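Local atomic coordinates of serine-tRNA ligase (Naegleria fowleri, PDB entry 6BLJ), a protein that probably charges tRNA(Ser) with serine through an ATP-dependent seryl-adenylate step, as other class II seryl-tRNA synthetases do. Residues E48-T53 against Q138-R143. Residues are numbered along the deposited sequence; the frame is centred on the assembly and turned at random.
Sequences EVWRAT and QKEKER
W50 meets both R143 and E140 where helices 38-76 and 114-147 run antiparallel (163°) as the long coiled-coil arm of a seryl-tRNA synthetase, the N-terminal domain that in relatives grips the long variable arm of tRNA(Ser). The short segments approach to 8.9 Å between axes, and W50 and K139 face each other at the nearest CA pair, 5.3 Å apart. With CG anti to the backbone N (chi1 169°), the indole of W50 extends across to the second helix. R143 sits over one face of the indole: R143 CZ is 4.4 Å from the centroid of the W50 six-membered ring in a cation-pi contact, and R143 NH1 comes within 3.2 Å of W50 CE3, displaced toward the rim. The guanidinium is tilted 58° to the indole rather than stacked flat, and a salt bridge from NH1 to D47, on the helix of W50, fixes the cation there. E140 runs alongside the indole, pointing the same way, its carboxylate turned steeply to the ring plane; W50 NE1 gives E140 OE1 a weak, bent hydrogen bond of 3.3 Å. K139 bends at chi2 and passes V49 with its aliphatic chain, V49 CG1 touching K139 CE at 3.7 Å. Beyond that methylene, K139 NZ ends beside E142 OE2 of its own helix, in a salt bridge of 3.5 Å.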
ATOM      1  N   GLU A  48      15.604  -3.688  33.745  1.00 38.93           N
ATOM      2  CA  GLU A  48      16.376  -3.256  34.905  1.00 41.28           C
ATOM      3  C   GLU A  48      16.253  -1.753  35.124  1.00 38.25           C
ATOM      4  O   GLU A  48      16.085  -1.304  36.263  1.00 41.67           O
ATOM      5  CB  GLU A  48      17.837  -3.668  34.743  1.00 48.11           C
ATOM      6  CG  GLU A  48      18.053  -5.148  34.987  1.00 52.38           C
ATOM      7  CD  GLU A  48      19.437  -5.604  34.608  1.00 57.65           C
ATOM      8  OE1 GLU A  48      20.194  -4.781  34.053  1.00 63.59           O
ATOM      9  OE2 GLU A  48      19.768  -6.781  34.878  1.00 59.10           O
ATOM     10  N   VAL A  49      16.331  -0.960  34.050  1.00 34.65           N
ATOM     11  CA  VAL A  49      16.166   0.485  34.189  1.00 42.36           C
ATOM     12  C   VAL A  49      14.775   0.811  34.718  1.00 49.23           C
ATOM     13  O   VAL A  49      14.608   1.690  35.576  1.00 47.80           O
ATOM     14  CB  VAL A  49      16.449   1.191  32.852  1.00 49.28           C
ATOM     15  CG1 VAL A  49      16.107   2.667  32.946  1.00 48.53           C
ATOM     16  CG2 VAL A  49      17.912   1.013  32.469  1.00 48.32           C
ATOM     17  N   TRP A  50      13.760   0.097  34.229  1.00 46.62           N
ATOM     18  CA  TRP A  50      12.402   0.279  34.733  1.00 42.56           C
ATOM     19  C   TRP A  50      12.331   0.005  36.234  1.00 39.91           C
ATOM     20  O   TRP A  50      11.791   0.813  37.003  1.00 36.84           O
ATOM     21  CB  TRP A  50      11.449  -0.629  33.951  1.00 41.31           C
ATOM     22  CG  TRP A  50      10.057  -0.757  34.521  1.00 37.77           C
ATOM     23  CD1 TRP A  50       9.034   0.134  34.394  1.00 36.16           C
ATOM     24  CD2 TRP A  50       9.531  -1.871  35.256  1.00 37.39           C
ATOM     25  NE1 TRP A  50       7.909  -0.345  35.026  1.00 42.49           N
ATOM     26  CE2 TRP A  50       8.188  -1.576  35.559  1.00 40.53           C
ATOM     27  CE3 TRP A  50      10.072  -3.087  35.696  1.00 43.01           C
ATOM     28  CZ2 TRP A  50       7.376  -2.448  36.281  1.00 43.06           C
ATOM     29  CZ3 TRP A  50       9.264  -3.952  36.409  1.00 43.57           C
ATOM     30  CH2 TRP A  50       7.931  -3.626  36.698  1.00 45.84           C
ATOM     31  N   ARG A  51      12.895  -1.125  36.670  1.00 37.46           N
ATOM     32  CA  ARG A  51      12.872  -1.472  38.087  1.00 41.88           C
ATOM     33  C   ARG A  51      13.668  -0.468  38.917  1.00 46.20           C
ATOM     34  O   ARG A  51      13.270  -0.124  40.037  1.00 43.72           O
ATOM     35  CB  ARG A  51      13.402  -2.895  38.284  1.00 43.50           C
ATOM     36  CG  ARG A  51      13.488  -3.345  39.747  1.00 54.24           C
ATOM     37  CD  ARG A  51      12.168  -3.143  40.502  1.00 68.04           C
ATOM     38  NE  ARG A  51      11.117  -4.093  40.126  1.00 74.60           N
ATOM     39  CZ  ARG A  51       9.849  -4.002  40.529  1.00 72.21           C
ATOM     40  NH1 ARG A  51       8.955  -4.907  40.146  1.00 70.12           N
ATOM     41  NH2 ARG A  51       9.468  -2.997  41.308  1.00 68.19           N
ATOM     42  N   ALA A  52      14.795   0.016  38.386  1.00 43.35           N
ATOM     43  CA  ALA A  52      15.561   1.027  39.108  1.00 43.03           C
ATOM     44  C   ALA A  52      14.776   2.330  39.211  1.00 41.82           C
ATOM     45  O   ALA A  52      14.857   3.042  40.219  1.00 43.45           O
ATOM     46  CB  ALA A  52      16.908   1.256  38.422  1.00 39.78           C
ATOM     47  N   THR A  53      14.017   2.661  38.168  1.00 36.33           N
ATOM     48  CA  THR A  53      13.210   3.873  38.186  1.00 40.79           C
ATOM     49  C   THR A  53      12.111   3.794  39.243  1.00 43.15           C
ATOM     50  O   THR A  53      11.780   4.804  39.874  1.00 40.24           O
ATOM     51  CB  THR A  53      12.652   4.136  36.791  1.00 41.08           C
ATOM     52  OG1 THR A  53      13.755   4.203  35.881  1.00 39.84           O
ATOM     53  CG2 THR A  53      11.912   5.463  36.745  1.00 44.29           C
ATOM     54  N   GLN A 138       6.860   5.530  30.997  1.00 45.16           N
ATOM     55  CA  GLN A 138       7.557   5.527  29.717  1.00 48.04           C
ATOM     56  C   GLN A 138       8.502   4.337  29.615  1.00 54.00           C
ATOM     57  O   GLN A 138       8.579   3.681  28.569  1.00 49.49           O
ATOM     58  CB  GLN A 138       8.322   6.837  29.520  1.00 47.31           C
ATOM     59  N   LYS A 139       9.222   4.035  30.699  1.00 52.25           N
ATOM     60  CA  LYS A 139      10.175   2.934  30.658  1.00 51.48           C
ATOM     61  C   LYS A 139       9.465   1.591  30.553  1.00 51.04           C
ATOM     62  O   LYS A 139       9.966   0.672  29.895  1.00 51.38           O
ATOM     63  CB  LYS A 139      11.083   2.979  31.886  1.00 51.53           C
ATOM     64  CG  LYS A 139      12.347   3.784  31.646  1.00 63.76           C
ATOM     65  CD  LYS A 139      13.150   3.150  30.517  1.00 72.57           C
ATOM     66  CE  LYS A 139      14.290   4.044  30.050  1.00 73.83           C
ATOM     67  NZ  LYS A 139      15.184   3.331  29.083  1.00 64.94           N
ATOM     68  N   GLU A 140       8.307   1.455  31.198  1.00 46.82           N
ATOM     69  CA  GLU A 140       7.550   0.214  31.091  1.00 48.33           C
ATOM     70  C   GLU A 140       7.089  -0.016  29.656  1.00 56.90           C
ATOM     71  O   GLU A 140       7.224  -1.121  29.113  1.00 53.13           O
ATOM     72  CB  GLU A 140       6.352   0.248  32.039  1.00 42.94           C
ATOM     73  CG  GLU A 140       5.476  -0.996  31.966  1.00 51.26           C
ATOM     74  CD  GLU A 140       4.504  -1.093  33.121  1.00 65.90           C
ATOM     75  OE1 GLU A 140       4.692  -0.362  34.117  1.00 75.78           O
ATOM     76  OE2 GLU A 140       3.551  -1.895  33.035  1.00 71.97           O
ATOM     77  N   LYS A 141       6.546   1.026  29.019  1.00 55.13           N
ATOM     78  CA  LYS A 141       6.124   0.901  27.628  1.00 56.90           C
ATOM     79  C   LYS A 141       7.315   0.638  26.715  1.00 57.21           C
ATOM     80  O   LYS A 141       7.210  -0.139  25.758  1.00 57.26           O
ATOM     81  CB  LYS A 141       5.372   2.160  27.188  1.00 60.40           C
ATOM     82  N   GLU A 142       8.459   1.268  26.999  1.00 51.86           N
ATOM     83  CA  GLU A 142       9.636   1.083  26.154  1.00 48.98           C
ATOM     84  C   GLU A 142      10.103  -0.368  26.196  1.00 54.50           C
ATOM     85  O   GLU A 142      10.486  -0.940  25.165  1.00 59.57           O
ATOM     86  CB  GLU A 142      10.750   2.022  26.604  1.00 50.14           C
ATOM     87  CG  GLU A 142      11.892   2.183  25.628  1.00 58.73           C
ATOM     88  CD  GLU A 142      12.898   3.212  26.097  1.00 69.75           C
ATOM     89  OE1 GLU A 142      12.491   4.181  26.780  1.00 69.01           O
ATOM     90  OE2 GLU A 142      14.089   3.080  25.733  1.00 77.43           O
ATOM     91  N   ARG A 143      10.091  -0.973  27.389  1.00 46.42           N
ATOM     92  CA  ARG A 143      10.415  -2.390  27.531  1.00 42.78           C
ATOM     93  C   ARG A 143       9.403  -3.261  26.800  1.00 42.45           C
ATOM     94  O   ARG A 143       9.774  -4.173  26.052  1.00 36.74           O
ATOM     95  CB  ARG A 143      10.456  -2.773  29.009  1.00 42.28           C
ATOM     96  CG  ARG A 143      10.753  -4.240  29.277  1.00 40.95           C
ATOM     97  CD  ARG A 143      10.304  -4.619  30.680  1.00 41.62           C
ATOM     98  NE  ARG A 143       8.860  -4.515  30.854  1.00 40.23           N
ATOM     99  CZ  ARG A 143       8.247  -4.594  32.030  1.00 47.49           C
ATOM    100  NH1 ARG A 143       8.959  -4.739  33.145  1.00 49.11           N
ATOM    101  NH2 ARG A 143       6.927  -4.500  32.098  1.00 44.44           N
TER